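Local atomic coordinates of putative sugar kinase PH1459 (Pyrococcus horikoshii, PDB entry 3EWM), a protein that binds ATP and probably uses it to phosphorylate a sugar, possibly fructose, as a member of the PfkB (ribokinase-like) family of carbohydrate kinases. Residues D120-A125 with M145-K150; N38-V43 with E72-R77; G208-A213 with V255-L260; Y64-L69 with R77-D82; G246-A251 with N273-L278. All blocks are in the same frame, centred on the assembly; numbering follows the deposited sequence.

Contact 1 (D120-A125 with M145-K150)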
# COMPACT_ATOMS: atom_id res chain seq x y z
N ASP A 120 4.84 -26.95 -13.88
CA ASP A 120 4.79 -27.19 -15.31
C ASP A 120 5.41 -26.02 -16.05
O ASP A 120 6.23 -26.21 -16.95
CB ASP A 120 3.36 -27.39 -15.77
CG ASP A 120 2.90 -28.82 -15.62
OD1 ASP A 120 3.70 -29.71 -15.20
OD2 ASP A 120 1.73 -29.04 -15.96
N ILE A 121 5.02 -24.81 -15.67
CA ILE A 121 5.61 -23.61 -16.25
C ILE A 121 7.13 -23.56 -16.03
O ILE A 121 7.89 -23.34 -16.99
CB ILE A 121 4.90 -22.32 -15.73
CG1 ILE A 121 3.49 -22.24 -16.32
CG2 ILE A 121 5.71 -21.06 -16.10
CD1 ILE A 121 2.56 -21.24 -15.64
N VAL A 122 7.58 -23.78 -14.80
CA VAL A 122 9.02 -23.73 -14.53
C VAL A 122 9.78 -24.83 -15.31
O VAL A 122 10.88 -24.60 -15.79
CB VAL A 122 9.39 -23.72 -13.01
CG1 VAL A 122 8.26 -23.15 -12.14
CG2 VAL A 122 9.84 -25.08 -12.51
N GLU A 123 9.18 -26.01 -15.46
CA GLU A 123 9.84 -27.08 -16.21
C GLU A 123 9.86 -26.85 -17.72
O GLU A 123 10.76 -27.32 -18.41
CB GLU A 123 9.26 -28.45 -15.86
CG GLU A 123 9.74 -28.95 -14.49
CD GLU A 123 9.36 -30.39 -14.20
OE1 GLU A 123 8.59 -31.01 -14.97
OE2 GLU A 123 9.85 -30.92 -13.17
N GLU A 124 8.88 -26.09 -18.21
CA GLU A 124 8.81 -25.76 -19.62
C GLU A 124 9.86 -24.71 -20.00
O GLU A 124 10.37 -24.70 -21.12
CB GLU A 124 7.41 -25.25 -19.98
CG GLU A 124 7.18 -25.10 -21.48
CD GLU A 124 5.84 -24.48 -21.84
OE1 GLU A 124 4.96 -24.34 -20.94
OE2 GLU A 124 5.66 -24.13 -23.04
N ALA A 125 10.17 -23.82 -19.06
CA ALA A 125 11.00 -22.66 -19.35
C ALA A 125 12.40 -23.07 -19.79
O ALA A 125 13.02 -23.94 -19.19
CB ALA A 125 11.09 -21.76 -18.14
N MSE A 145 14.09 -19.72 -3.86
CA MSE A 145 15.42 -20.35 -3.86
C MSE A 145 15.27 -21.82 -4.22
O MSE A 145 16.07 -22.37 -4.98
CB MSE A 145 16.15 -20.16 -2.54
CG MSE A 145 16.62 -18.72 -2.28
SE MSE A 145 17.64 -17.99 -3.80
CE MSE A 145 19.17 -19.16 -3.67
N LYS A 146 14.24 -22.46 -3.68
CA LYS A 146 13.92 -23.84 -4.04
C LYS A 146 13.58 -24.02 -5.51
O LYS A 146 14.05 -24.95 -6.13
CB LYS A 146 12.83 -24.39 -3.12
CG LYS A 146 13.39 -24.63 -1.73
CD LYS A 146 12.41 -25.31 -0.80
CE LYS A 146 13.14 -25.70 0.48
NZ LYS A 146 13.55 -24.49 1.25
N VAL A 147 12.78 -23.12 -6.07
CA VAL A 147 12.44 -23.21 -7.49
C VAL A 147 13.70 -23.20 -8.35
O VAL A 147 13.92 -24.07 -9.21
CB VAL A 147 11.45 -22.09 -7.90
CG1 VAL A 147 11.22 -22.10 -9.40
CG2 VAL A 147 10.12 -22.25 -7.16
N ILE A 148 14.56 -22.21 -8.09
CA ILE A 148 15.81 -22.04 -8.80
C ILE A 148 16.73 -23.27 -8.64
O ILE A 148 17.23 -23.78 -9.62
CB ILE A 148 16.53 -20.75 -8.34
CG1 ILE A 148 15.60 -19.53 -8.50
CG2 ILE A 148 17.86 -20.55 -9.08
CD1 ILE A 148 14.94 -19.36 -9.90
N LYS A 149 16.91 -23.74 -7.41
CA LYS A 149 17.69 -24.95 -7.18
C LYS A 149 17.11 -26.16 -7.93
O LYS A 149 17.86 -26.95 -8.49
CB LYS A 149 17.82 -25.24 -5.69
CG LYS A 149 18.61 -24.15 -4.97
CD LYS A 149 18.79 -24.40 -3.49
CE LYS A 149 19.63 -23.26 -2.85
NZ LYS A 149 19.52 -23.15 -1.39
N LYS A 150 15.79 -26.28 -7.95
CA LYS A 150 15.12 -27.39 -8.63
C LYS A 150 15.42 -27.41 -10.13
O LYS A 150 15.65 -28.48 -10.71
CB LYS A 150 13.60 -27.31 -8.44
CG LYS A 150 12.87 -28.56 -8.89
CD LYS A 150 11.63 -28.21 -9.68
CE LYS A 150 11.83 -28.28 -11.17
NZ LYS A 150 11.74 -29.69 -11.64
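Val122 and Glu123 of helix 119-124 meet Val147 and Lys150 of helix 140-151, two neighbouring helices that cover the same face of the central sheet in this ribokinase-like alpha/beta fold. The axes of the two short segments cross at -42° and approach to 11.0 Å, a wide spacing bridged by side chains alone. On the side nearer the sheet the two valines meet obliquely, methyl against methyl, with Val122 CG1 4.2 Å from Val147 CG1. Val122 is turned well off a staggered position (chi1 -25°), which swings CG1 close to its own backbone N, while its CG2 lies 4.0 Å from Lys150 CE. Below this pair, Ile53 and Ile117 pack on Val122, and Ile7 and Ile117 on Val147, so the apolar half of the contact belongs to the layer between helices and sheet. The other half lies at the surface. Lys150 leaves its helix with CG opposite the backbone N and then bends at each of the following torsions, so that its last methylene, CE, comes beside Val122 CG2 before the chain ends in the amine. Glu123, extended beyond CG, crosses that chain at about a right angle. The resulting salt bridge lies at the protein surface: Lys150 NZ donates to Glu123 OE2 over 2.7 Å, approaching the anti lone pair of that oxygen, the one directed away from OE1.

Contact 2 (N38-V43 with E72-R77); sequences NVAVGV and ENVDTR
Val41, Val74 and Glu72 give up the most surface where helix 35-45 meets the loop that follows helix 60-71. The two branches of Val41 have different partners: CG1 rests on the aliphatic part of the glutamate, 3.6 Å from Glu72 CG, whereas CG2 lies 3.9 Å from Val74 CG2, the two valines crossing at about a right angle. Val74 sets both methyls against the helix. Its CG2 settles 3.6 Å from Ala40 O and 3.8 Å from Val41 CA, and its CG1 meets Ala40 CB at 4.0 Å. Replacing Val41 by an alanine removes both gamma methyls and would probably open a gap beneath the Glu72 methylenes and leave Val74 CG2 without its methyl partner. Glu72 bends at chi2 (-70°), which lays its methylenes against Val41 while the carboxylate reaches salt bridges with Arg290 and Arg45. The loop takes its course from a Schellman motif that ends helix 60-71: Asn73, with positive phi, is the C-prime residue, and the turn brings Val74 against Ala40 and Val41. Immediately afterwards comes an Asx turn, in which Asp75 OD1 accepts from Arg77 N. The guanidinium of Arg77 grips the same carboxylate side-on, NE to OD1 and NH2 to OD2, both at 2.8 Å; Arg77 N and Arg77 NE reach Asp75 OD1 from opposite faces of the carboxylate plane.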
# COMPACT_ATOMS: atom_id res chain seq x y z
N ASN A 38 8.06 -6.75 -15.35
CA ASN A 38 8.46 -5.84 -16.42
C ASN A 38 9.27 -6.57 -17.46
O ASN A 38 9.13 -6.33 -18.65
CB ASN A 38 9.26 -4.65 -15.88
CG ASN A 38 8.56 -3.91 -14.74
OD1 ASN A 38 7.34 -3.99 -14.58
ND2 ASN A 38 9.34 -3.20 -13.93
N VAL A 39 10.16 -7.45 -17.00
CA VAL A 39 10.97 -8.26 -17.90
C VAL A 39 10.06 -9.22 -18.68
O VAL A 39 10.22 -9.40 -19.89
CB VAL A 39 12.04 -9.07 -17.15
CG1 VAL A 39 12.77 -10.01 -18.13
CG2 VAL A 39 13.05 -8.14 -16.48
N ALA A 40 9.09 -9.81 -17.99
CA ALA A 40 8.16 -10.75 -18.62
C ALA A 40 7.41 -10.06 -19.75
O ALA A 40 7.24 -10.64 -20.82
CB ALA A 40 7.17 -11.31 -17.60
N VAL A 41 6.95 -8.83 -19.51
CA VAL A 41 6.29 -8.05 -20.56
C VAL A 41 7.26 -7.74 -21.71
O VAL A 41 6.91 -7.90 -22.88
CB VAL A 41 5.64 -6.76 -19.97
CG1 VAL A 41 5.23 -5.77 -21.07
CG2 VAL A 41 4.47 -7.14 -19.08
N GLY A 42 8.48 -7.35 -21.38
CA GLY A 42 9.52 -7.11 -22.40
C GLY A 42 9.74 -8.32 -23.28
O GLY A 42 9.75 -8.21 -24.50
N VAL A 43 9.91 -9.49 -22.66
CA VAL A 43 10.08 -10.77 -23.38
C VAL A 43 8.94 -11.01 -24.36
O VAL A 43 9.17 -11.29 -25.54
CB VAL A 43 10.22 -11.93 -22.41
CG1 VAL A 43 10.13 -13.29 -23.12
CG2 VAL A 43 11.54 -11.81 -21.64
N GLU A 72 -0.63 -7.87 -22.47
CA GLU A 72 0.71 -7.96 -23.03
C GLU A 72 1.09 -9.37 -23.45
O GLU A 72 2.23 -9.62 -23.83
CB GLU A 72 1.74 -7.41 -22.03
CG GLU A 72 1.67 -5.91 -21.82
CD GLU A 72 2.13 -5.08 -23.03
OE1 GLU A 72 2.83 -5.59 -23.93
OE2 GLU A 72 1.78 -3.89 -23.06
N ASN A 73 0.13 -10.30 -23.37
CA ASN A 73 0.31 -11.70 -23.77
C ASN A 73 1.27 -12.47 -22.89
O ASN A 73 1.85 -13.48 -23.30
CB ASN A 73 0.69 -11.84 -25.25
CG ASN A 73 -0.37 -11.24 -26.14
OD1 ASN A 73 -1.56 -11.42 -25.90
ND2 ASN A 73 0.06 -10.48 -27.15
N VAL A 74 1.39 -12.00 -21.67
CA VAL A 74 2.19 -12.70 -20.68
C VAL A 74 1.26 -13.71 -20.05
O VAL A 74 0.17 -13.37 -19.59
CB VAL A 74 2.74 -11.75 -19.64
CG1 VAL A 74 3.48 -12.55 -18.49
CG2 VAL A 74 3.68 -10.76 -20.32
N ASP A 75 1.70 -14.97 -20.07
CA ASP A 75 0.99 -16.06 -19.44
C ASP A 75 0.84 -15.74 -17.96
O ASP A 75 1.84 -15.48 -17.28
CB ASP A 75 1.76 -17.36 -19.67
CG ASP A 75 1.20 -18.54 -18.89
OD1 ASP A 75 -0.02 -18.58 -18.60
OD2 ASP A 75 2.02 -19.43 -18.58
N THR A 76 -0.40 -15.74 -17.47
CA THR A 76 -0.66 -15.35 -16.07
C THR A 76 -1.15 -16.53 -15.22
O THR A 76 -1.49 -16.35 -14.04
CB THR A 76 -1.66 -14.20 -15.97
OG1 THR A 76 -2.85 -14.57 -16.68
CG2 THR A 76 -1.09 -12.90 -16.57
N ARG A 77 -1.14 -17.72 -15.81
CA ARG A 77 -1.62 -18.93 -15.13
C ARG A 77 -0.84 -19.20 -13.84
O ARG A 77 -1.42 -19.68 -12.86
CB ARG A 77 -1.57 -20.15 -16.04
CG ARG A 77 -2.66 -20.23 -17.13
CD ARG A 77 -2.32 -21.36 -18.13
NE ARG A 77 -0.90 -21.26 -18.50
CZ ARG A 77 -0.12 -22.27 -18.90
NH1 ARG A 77 -0.61 -23.50 -19.05
NH2 ARG A 77 1.16 -22.03 -19.16

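Contact 3 (G208-A213 with V255-L260)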
# COMPACT_ATOMS: atom_id res chain seq x y z
N GLY A 208 27.82 -14.30 -13.46
CA GLY A 208 27.04 -15.49 -13.83
C GLY A 208 28.00 -16.56 -14.32
O GLY A 208 29.14 -16.25 -14.66
N SER A 209 27.57 -17.82 -14.35
CA SER A 209 28.44 -18.90 -14.81
C SER A 209 28.66 -18.83 -16.33
O SER A 209 29.73 -19.19 -16.85
CB SER A 209 27.87 -20.25 -14.38
OG SER A 209 26.66 -20.50 -15.06
N MSE A 210 27.65 -18.32 -17.04
CA MSE A 210 27.67 -18.25 -18.48
C MSE A 210 27.91 -16.83 -18.99
O MSE A 210 28.60 -16.63 -20.00
CB MSE A 210 26.36 -18.79 -19.03
CG MSE A 210 25.91 -18.19 -20.35
SE MSE A 210 24.25 -18.95 -21.06
CE MSE A 210 24.94 -20.71 -21.59
N LEU A 211 27.33 -15.85 -18.30
CA LEU A 211 27.35 -14.47 -18.77
C LEU A 211 27.04 -13.47 -17.68
O LEU A 211 26.15 -13.67 -16.85
CB LEU A 211 26.36 -14.29 -19.93
CG LEU A 211 26.25 -12.88 -20.51
CD1 LEU A 211 27.45 -12.61 -21.40
CD2 LEU A 211 24.95 -12.71 -21.28
N THR A 212 27.77 -12.37 -17.69
CA THR A 212 27.51 -11.30 -16.76
C THR A 212 27.27 -10.03 -17.55
O THR A 212 28.04 -9.70 -18.46
CB THR A 212 28.70 -11.10 -15.80
OG1 THR A 212 29.03 -12.36 -15.23
CG2 THR A 212 28.35 -10.14 -14.70
N ALA A 213 26.19 -9.33 -17.22
CA ALA A 213 25.89 -8.05 -17.83
C ALA A 213 26.03 -7.02 -16.74
O ALA A 213 25.32 -7.07 -15.74
CB ALA A 213 24.49 -8.03 -18.42
N VAL A 255 16.01 -12.75 -24.29
CA VAL A 255 15.54 -13.10 -25.63
C VAL A 255 16.72 -13.35 -26.59
O VAL A 255 16.71 -14.34 -27.31
CB VAL A 255 14.53 -12.07 -26.18
CG1 VAL A 255 14.25 -12.32 -27.64
CG2 VAL A 255 13.21 -12.15 -25.38
N GLY A 256 17.73 -12.49 -26.55
CA GLY A 256 18.97 -12.67 -27.32
C GLY A 256 19.65 -14.01 -27.08
O GLY A 256 19.97 -14.75 -28.03
N ILE A 257 19.86 -14.32 -25.82
CA ILE A 257 20.45 -15.59 -25.43
C ILE A 257 19.60 -16.77 -25.93
O ILE A 257 20.12 -17.77 -26.45
CB ILE A 257 20.64 -15.64 -23.89
CG1 ILE A 257 21.76 -14.69 -23.48
CG2 ILE A 257 20.91 -17.08 -23.42
CD1 ILE A 257 21.73 -14.29 -22.01
N LEU A 258 18.28 -16.64 -25.79
CA LEU A 258 17.38 -17.68 -26.27
C LEU A 258 17.47 -17.86 -27.80
O LEU A 258 17.49 -18.98 -28.29
CB LEU A 258 15.94 -17.35 -25.87
CG LEU A 258 14.88 -18.37 -26.28
CD1 LEU A 258 14.90 -19.59 -25.34
CD2 LEU A 258 13.52 -17.70 -26.28
N LYS A 259 17.52 -16.75 -28.53
CA LYS A 259 17.41 -16.80 -29.99
C LYS A 259 18.73 -17.06 -30.73
O LYS A 259 18.73 -17.69 -31.79
CB LYS A 259 16.79 -15.51 -30.52
CG LYS A 259 15.35 -15.30 -30.11
CD LYS A 259 14.42 -16.25 -30.82
CE LYS A 259 13.03 -15.67 -30.82
NZ LYS A 259 13.13 -14.18 -30.95
N LEU A 260 19.85 -16.58 -30.19
CA LEU A 260 21.13 -16.71 -30.89
C LEU A 260 21.65 -18.15 -30.79
O LEU A 260 21.33 -18.86 -29.84
CB LEU A 260 22.16 -15.70 -30.35
CG LEU A 260 21.83 -14.23 -30.61
CD1 LEU A 260 22.72 -13.30 -29.80
CD2 LEU A 260 21.87 -13.89 -32.12
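Leu211, at the start of a strand of the central sheet, and Ile257, near the end of helix 245-259, face one another with CA atoms 9.7 Å apart, the nearest backbone approach between the two segments. Side chains fill the interval. Leu211 carries CG opposite its backbone N (chi1 179°), which sends the isobutyl group off the strand toward the helix, and its CD2 methyl lies 3.7 Å from Ile257 CD1. The two side chains cross obliquely, each contributing a terminal methyl. Ile257 has a second branch in play: its CG2, lying beside its own carbonyl carbon, is approached by the selenium of Met210, a selenomethionine, with SE and CG2 4.5 Å apart. This looser touch flanks the leucine contact, and Leu263 also packs on Met210. No hydrogen bond links the two segments. The turn leading into the strand is instead tied to itself, Gly208 N donating to Thr212 OG1 at 2.9 Å (N-H...O 146°), and a beta carbon at Gly208 would collide with Leu211 O. The side chain of Leu211 lies about 8 Å from that of Lys190, which binds ATP, so the contact lies close to the nucleotide site. Strand 211-215 runs parallel to 188-192 and antiparallel to 220-225; over its face, Leu253 of helix 245-259 and Leu265 and Leu268 of helix 265-279 join Ile257 around Leu211, while helix 298-304 packs against Val255, Lys259 and Leu260.

Contact 4 (Y64-L69 with R77-D82)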
# COMPACT_ATOMS: atom_id res chain seq x y z
N TYR A 64 -6.28 -6.26 -11.66
CA TYR A 64 -5.66 -5.31 -12.57
C TYR A 64 -4.34 -5.81 -13.13
O TYR A 64 -4.12 -5.78 -14.34
CB TYR A 64 -5.44 -3.97 -11.86
CG TYR A 64 -4.56 -2.99 -12.57
CD1 TYR A 64 -5.05 -2.23 -13.64
CD2 TYR A 64 -3.25 -2.78 -12.15
CE1 TYR A 64 -4.25 -1.31 -14.27
CE2 TYR A 64 -2.45 -1.85 -12.78
CZ TYR A 64 -2.96 -1.12 -13.85
OH TYR A 64 -2.18 -0.19 -14.47
N LEU A 65 -3.46 -6.25 -12.24
CA LEU A 65 -2.14 -6.72 -12.69
C LEU A 65 -2.25 -7.88 -13.66
O LEU A 65 -1.57 -7.91 -14.68
CB LEU A 65 -1.26 -7.09 -11.50
CG LEU A 65 -0.90 -5.87 -10.65
CD1 LEU A 65 -0.21 -6.33 -9.35
CD2 LEU A 65 -0.03 -4.89 -11.40
N ILE A 66 -3.10 -8.85 -13.32
CA ILE A 66 -3.25 -10.01 -14.19
C ILE A 66 -3.78 -9.55 -15.56
O ILE A 66 -3.28 -9.97 -16.60
CB ILE A 66 -4.18 -11.08 -13.54
CG1 ILE A 66 -3.49 -11.72 -12.32
CG2 ILE A 66 -4.56 -12.13 -14.56
CD1 ILE A 66 -4.45 -12.43 -11.39
N GLU A 67 -4.76 -8.66 -15.54
CA GLU A 67 -5.36 -8.16 -16.80
C GLU A 67 -4.33 -7.43 -17.65
O GLU A 67 -4.29 -7.64 -18.86
CB GLU A 67 -6.55 -7.25 -16.52
CG GLU A 67 -7.82 -8.00 -16.09
CD GLU A 67 -8.99 -7.06 -15.79
OE1 GLU A 67 -8.84 -5.83 -16.00
OE2 GLU A 67 -10.03 -7.55 -15.28
N GLU A 68 -3.52 -6.58 -17.04
CA GLU A 68 -2.49 -5.84 -17.76
C GLU A 68 -1.44 -6.75 -18.37
O GLU A 68 -1.00 -6.53 -19.50
CB GLU A 68 -1.85 -4.79 -16.85
CG GLU A 68 -2.83 -3.66 -16.43
CD GLU A 68 -3.52 -3.00 -17.62
OE1 GLU A 68 -2.83 -2.36 -18.43
OE2 GLU A 68 -4.74 -3.16 -17.76
N LEU A 69 -1.02 -7.75 -17.60
CA LEU A 69 -0.14 -8.80 -18.09
C LEU A 69 -0.75 -9.55 -19.27
O LEU A 69 -0.12 -9.68 -20.30
CB LEU A 69 0.24 -9.76 -16.97
CG LEU A 69 1.21 -9.12 -15.97
CD1 LEU A 69 1.41 -10.02 -14.80
CD2 LEU A 69 2.51 -8.81 -16.67
N ARG A 77 -1.14 -17.72 -15.81
CA ARG A 77 -1.62 -18.93 -15.13
C ARG A 77 -0.84 -19.20 -13.84
O ARG A 77 -1.42 -19.68 -12.86
CB ARG A 77 -1.57 -20.15 -16.04
CG ARG A 77 -2.66 -20.23 -17.13
CD ARG A 77 -2.32 -21.36 -18.13
NE ARG A 77 -0.90 -21.26 -18.50
CZ ARG A 77 -0.12 -22.27 -18.90
NH1 ARG A 77 -0.61 -23.50 -19.05
NH2 ARG A 77 1.16 -22.03 -19.16
N GLY A 78 0.45 -18.88 -13.84
CA GLY A 78 1.29 -19.06 -12.66
C GLY A 78 1.22 -17.91 -11.65
O GLY A 78 2.02 -17.86 -10.71
N ILE A 79 0.27 -17.00 -11.82
CA ILE A 79 0.03 -15.98 -10.81
C ILE A 79 -1.06 -16.46 -9.87
O ILE A 79 -2.20 -16.68 -10.29
CB ILE A 79 -0.29 -14.60 -11.41
CG1 ILE A 79 0.82 -14.15 -12.36
CG2 ILE A 79 -0.55 -13.56 -10.29
CD1 ILE A 79 0.47 -12.96 -13.18
N VAL A 80 -0.71 -16.62 -8.60
CA VAL A 80 -1.64 -17.14 -7.59
C VAL A 80 -2.31 -15.98 -6.89
O VAL A 80 -1.74 -14.90 -6.76
CB VAL A 80 -0.90 -18.05 -6.58
CG1 VAL A 80 -1.80 -18.45 -5.42
CG2 VAL A 80 -0.35 -19.28 -7.28
N LYS A 81 -3.55 -16.18 -6.47
CA LYS A 81 -4.24 -15.18 -5.69
C LYS A 81 -4.18 -15.59 -4.23
O LYS A 81 -4.56 -16.70 -3.85
CB LYS A 81 -5.69 -15.01 -6.14
CG LYS A 81 -5.81 -14.55 -7.56
CD LYS A 81 -7.24 -14.10 -7.88
CE LYS A 81 -7.28 -13.42 -9.23
NZ LYS A 81 -8.59 -12.74 -9.45
N ASP A 82 -3.68 -14.67 -3.43
CA ASP A 82 -3.56 -14.84 -2.00
C ASP A 82 -4.84 -14.34 -1.33
O ASP A 82 -5.25 -13.19 -1.51
CB ASP A 82 -2.34 -14.07 -1.50
CG ASP A 82 -1.88 -14.53 -0.14
OD1 ASP A 82 -2.74 -14.78 0.74
OD2 ASP A 82 -0.66 -14.58 0.07
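Ile66 of helix 60-71 reaches over Ile79 and Lys81 of strand 79-82. Its CB leaves the helix toward the strand, and the two branches then part. The CG2 methyl goes to Thr76, in the loop that joins helix to strand. CG1, on the other branch, lies 4.0 Å from Ile79 CG2; the two isoleucines slide past each other in opposite directions, each contributing a flank. At the tip, Ile66 CD1 comes to 3.7 Å from Lys81 CE. The lysine chain is extended beyond CG and its CB bond is not aimed at the helix, but the length of the chain carries CE to the isoleucine, so the lysine takes part through carbon. One helical turn further on, Leu69 meets the other branch of Ile79: Leu69 CD1 and Ile79 CD1 are 3.5 Å apart, tighter than ordinary van der Waals contact. With chi1 of -56°, Ile79 holds CG1 opposite its carbonyl carbon and directs CD1 to Leu69, leaving CG2 for Ile66. Leu10 and Val56 pack on Ile79 as well. On the outer side of the helix, Glu67 forms a salt bridge with Lys23 of the second subunit. Helix and strand segments run nearly antiparallel, at 166° and 10.6 Å between axes, as expected for the return limb of a beta-alpha-beta crossover, here strand 49-57, helix 60-71 and edge strand 79-82 of the Rossmann-like central sheet.

Contact 5 (G246-A251 with N273-L278)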
# COMPACT_ATOMS: atom_id res chain seq x y z
N GLY A 246 16.21 -0.71 -17.85
CA GLY A 246 16.95 -1.80 -17.24
C GLY A 246 16.23 -3.12 -17.46
O GLY A 246 16.84 -4.13 -17.80
N ASP A 247 14.92 -3.09 -17.26
CA ASP A 247 14.12 -4.29 -17.48
C ASP A 247 13.96 -4.62 -18.96
O ASP A 247 13.90 -5.78 -19.32
CB ASP A 247 12.79 -4.18 -16.77
CG ASP A 247 12.95 -4.13 -15.26
OD1 ASP A 247 13.93 -4.72 -14.74
OD2 ASP A 247 12.12 -3.50 -14.61
N ALA A 248 13.86 -3.59 -19.79
CA ALA A 248 13.92 -3.73 -21.25
C ALA A 248 15.24 -4.40 -21.66
O ALA A 248 15.25 -5.36 -22.45
CB ALA A 248 13.79 -2.39 -21.91
N PHE A 249 16.34 -3.88 -21.13
CA PHE A 249 17.64 -4.46 -21.35
C PHE A 249 17.69 -5.94 -20.94
O PHE A 249 18.14 -6.78 -21.70
CB PHE A 249 18.71 -3.64 -20.62
CG PHE A 249 20.04 -4.31 -20.55
CD1 PHE A 249 20.91 -4.26 -21.63
CD2 PHE A 249 20.43 -4.98 -19.41
CE1 PHE A 249 22.15 -4.89 -21.59
CE2 PHE A 249 21.67 -5.62 -19.35
CZ PHE A 249 22.53 -5.56 -20.45
N MSE A 250 17.21 -6.26 -19.73
CA MSE A 250 17.16 -7.66 -19.29
C MSE A 250 16.37 -8.52 -20.27
O MSE A 250 16.82 -9.59 -20.68
CB MSE A 250 16.57 -7.79 -17.87
CG MSE A 250 16.61 -9.20 -17.30
SE MSE A 250 18.40 -10.01 -17.38
CE MSE A 250 18.52 -10.68 -15.53
N ALA A 251 15.17 -8.06 -20.63
CA ALA A 251 14.34 -8.79 -21.58
C ALA A 251 15.11 -9.08 -22.88
O ALA A 251 15.16 -10.22 -23.33
CB ALA A 251 13.06 -8.02 -21.88
N ASN A 273 21.53 -3.31 -26.57
CA ASN A 273 21.74 -1.87 -26.63
C ASN A 273 20.59 -1.18 -27.37
O ASN A 273 20.06 -0.17 -26.89
CB ASN A 273 23.08 -1.53 -27.30
CG ASN A 273 23.53 -0.10 -27.02
OD1 ASN A 273 23.17 0.50 -26.01
ND2 ASN A 273 24.34 0.43 -27.91
N LEU A 274 20.20 -1.73 -28.52
CA LEU A 274 19.13 -1.16 -29.35
C LEU A 274 17.80 -1.17 -28.62
O LEU A 274 17.08 -0.18 -28.62
CB LEU A 274 19.03 -1.89 -30.69
CG LEU A 274 17.82 -1.54 -31.56
CD1 LEU A 274 17.91 -0.11 -32.07
CD2 LEU A 274 17.66 -2.52 -32.71
N VAL A 275 17.48 -2.31 -28.00
CA VAL A 275 16.25 -2.43 -27.22
C VAL A 275 16.20 -1.40 -26.09
O VAL A 275 15.20 -0.68 -25.95
CB VAL A 275 16.04 -3.85 -26.69
CG1 VAL A 275 14.81 -3.90 -25.69
CG2 VAL A 275 15.84 -4.80 -27.87
N ALA A 276 17.28 -1.32 -25.30
CA ALA A 276 17.38 -0.32 -24.24
C ALA A 276 17.24 1.10 -24.79
O ALA A 276 16.48 1.90 -24.25
CB ALA A 276 18.68 -0.45 -23.43
N ALA A 277 17.98 1.39 -25.87
CA ALA A 277 17.94 2.72 -26.47
C ALA A 277 16.51 3.07 -26.86
O ALA A 277 15.98 4.13 -26.49
CB ALA A 277 18.85 2.78 -27.70
N LEU A 278 15.87 2.15 -27.59
CA LEU A 278 14.49 2.36 -28.04
C LEU A 278 13.51 2.42 -26.87
O LEU A 278 12.51 3.12 -26.95
CB LEU A 278 14.06 1.29 -29.05
CG LEU A 278 14.66 1.24 -30.47
CD1 LEU A 278 13.84 0.28 -31.31
CD2 LEU A 278 14.75 2.61 -31.14
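Val275 and Ala276 of helix 265-279 lie against Ala248 and Phe249 of helix 245-259, and the backbones come unusually near, with Phe249 CA and Ala276 CA 5.1 Å apart. Val275 provides the reach: its CG1 methyl sits 3.6 Å from Ala248 O, over the helix backbone, and 4.2 Å from Ala248 CB. Opposition of CG1 to the backbone N (chi1 172°) turns that methyl to the neighbouring helix. The second pair is beta carbon against beta carbon, Phe249 CB meeting Ala276 CB at 4.3 Å, and the methyl of Ala276 lets the phenylalanine backbone come close. Beyond this beta carbon the phenyl ring turns elsewhere, its CG anti to the backbone N, with CZ 3.8 Å from Ala213 CB. Helix 245-259 begins at the GAGD signature of PfkB kinases, whose last two residues are Gly246 and Asp247; in relatives, amides of this motif form an anion hole for the transferred phosphate. The side chain of Phe249 lies about 4 Å, nearest atoms, from those of Lys190 and Thr215, both ATP-binding residues, which places this helix pair beside the nucleotide pocket. Further out, Leu294 of helix 291-294 packs on Val275 and Thr288 on Ala248. On the other side of helix 245-259, Asp247 OD2 accepts from Asn38 ND2 at 2.9 Å, and Met250 rests on Val39 and on Ala158 of strand 156-160.

Along the chain, contacts 2 and 4 come first and interlock: 72-77 ends at Arg77, where 77-82 begins, and their centres are only about 10 Å apart. Contact 1 follows, and Ile121 touches the loop shared by both. Contacts 3 and 5 close the series, also interlocked, both using helix 245-259, with centres about 14 Å apart. Contact 2 joins the two groups, since helix 35-45 packs on helix 245-259, including Val43 against Val255 and Ala251. Contacts 3 and 4, with centres about 27 Å apart, reach the same nine-stranded sheet, 4 at its edge strand. The ATP-binding residues lie near contacts 3 and 5, so helix 245-259 connects the helix packing around contact 2 to the nucleotide site.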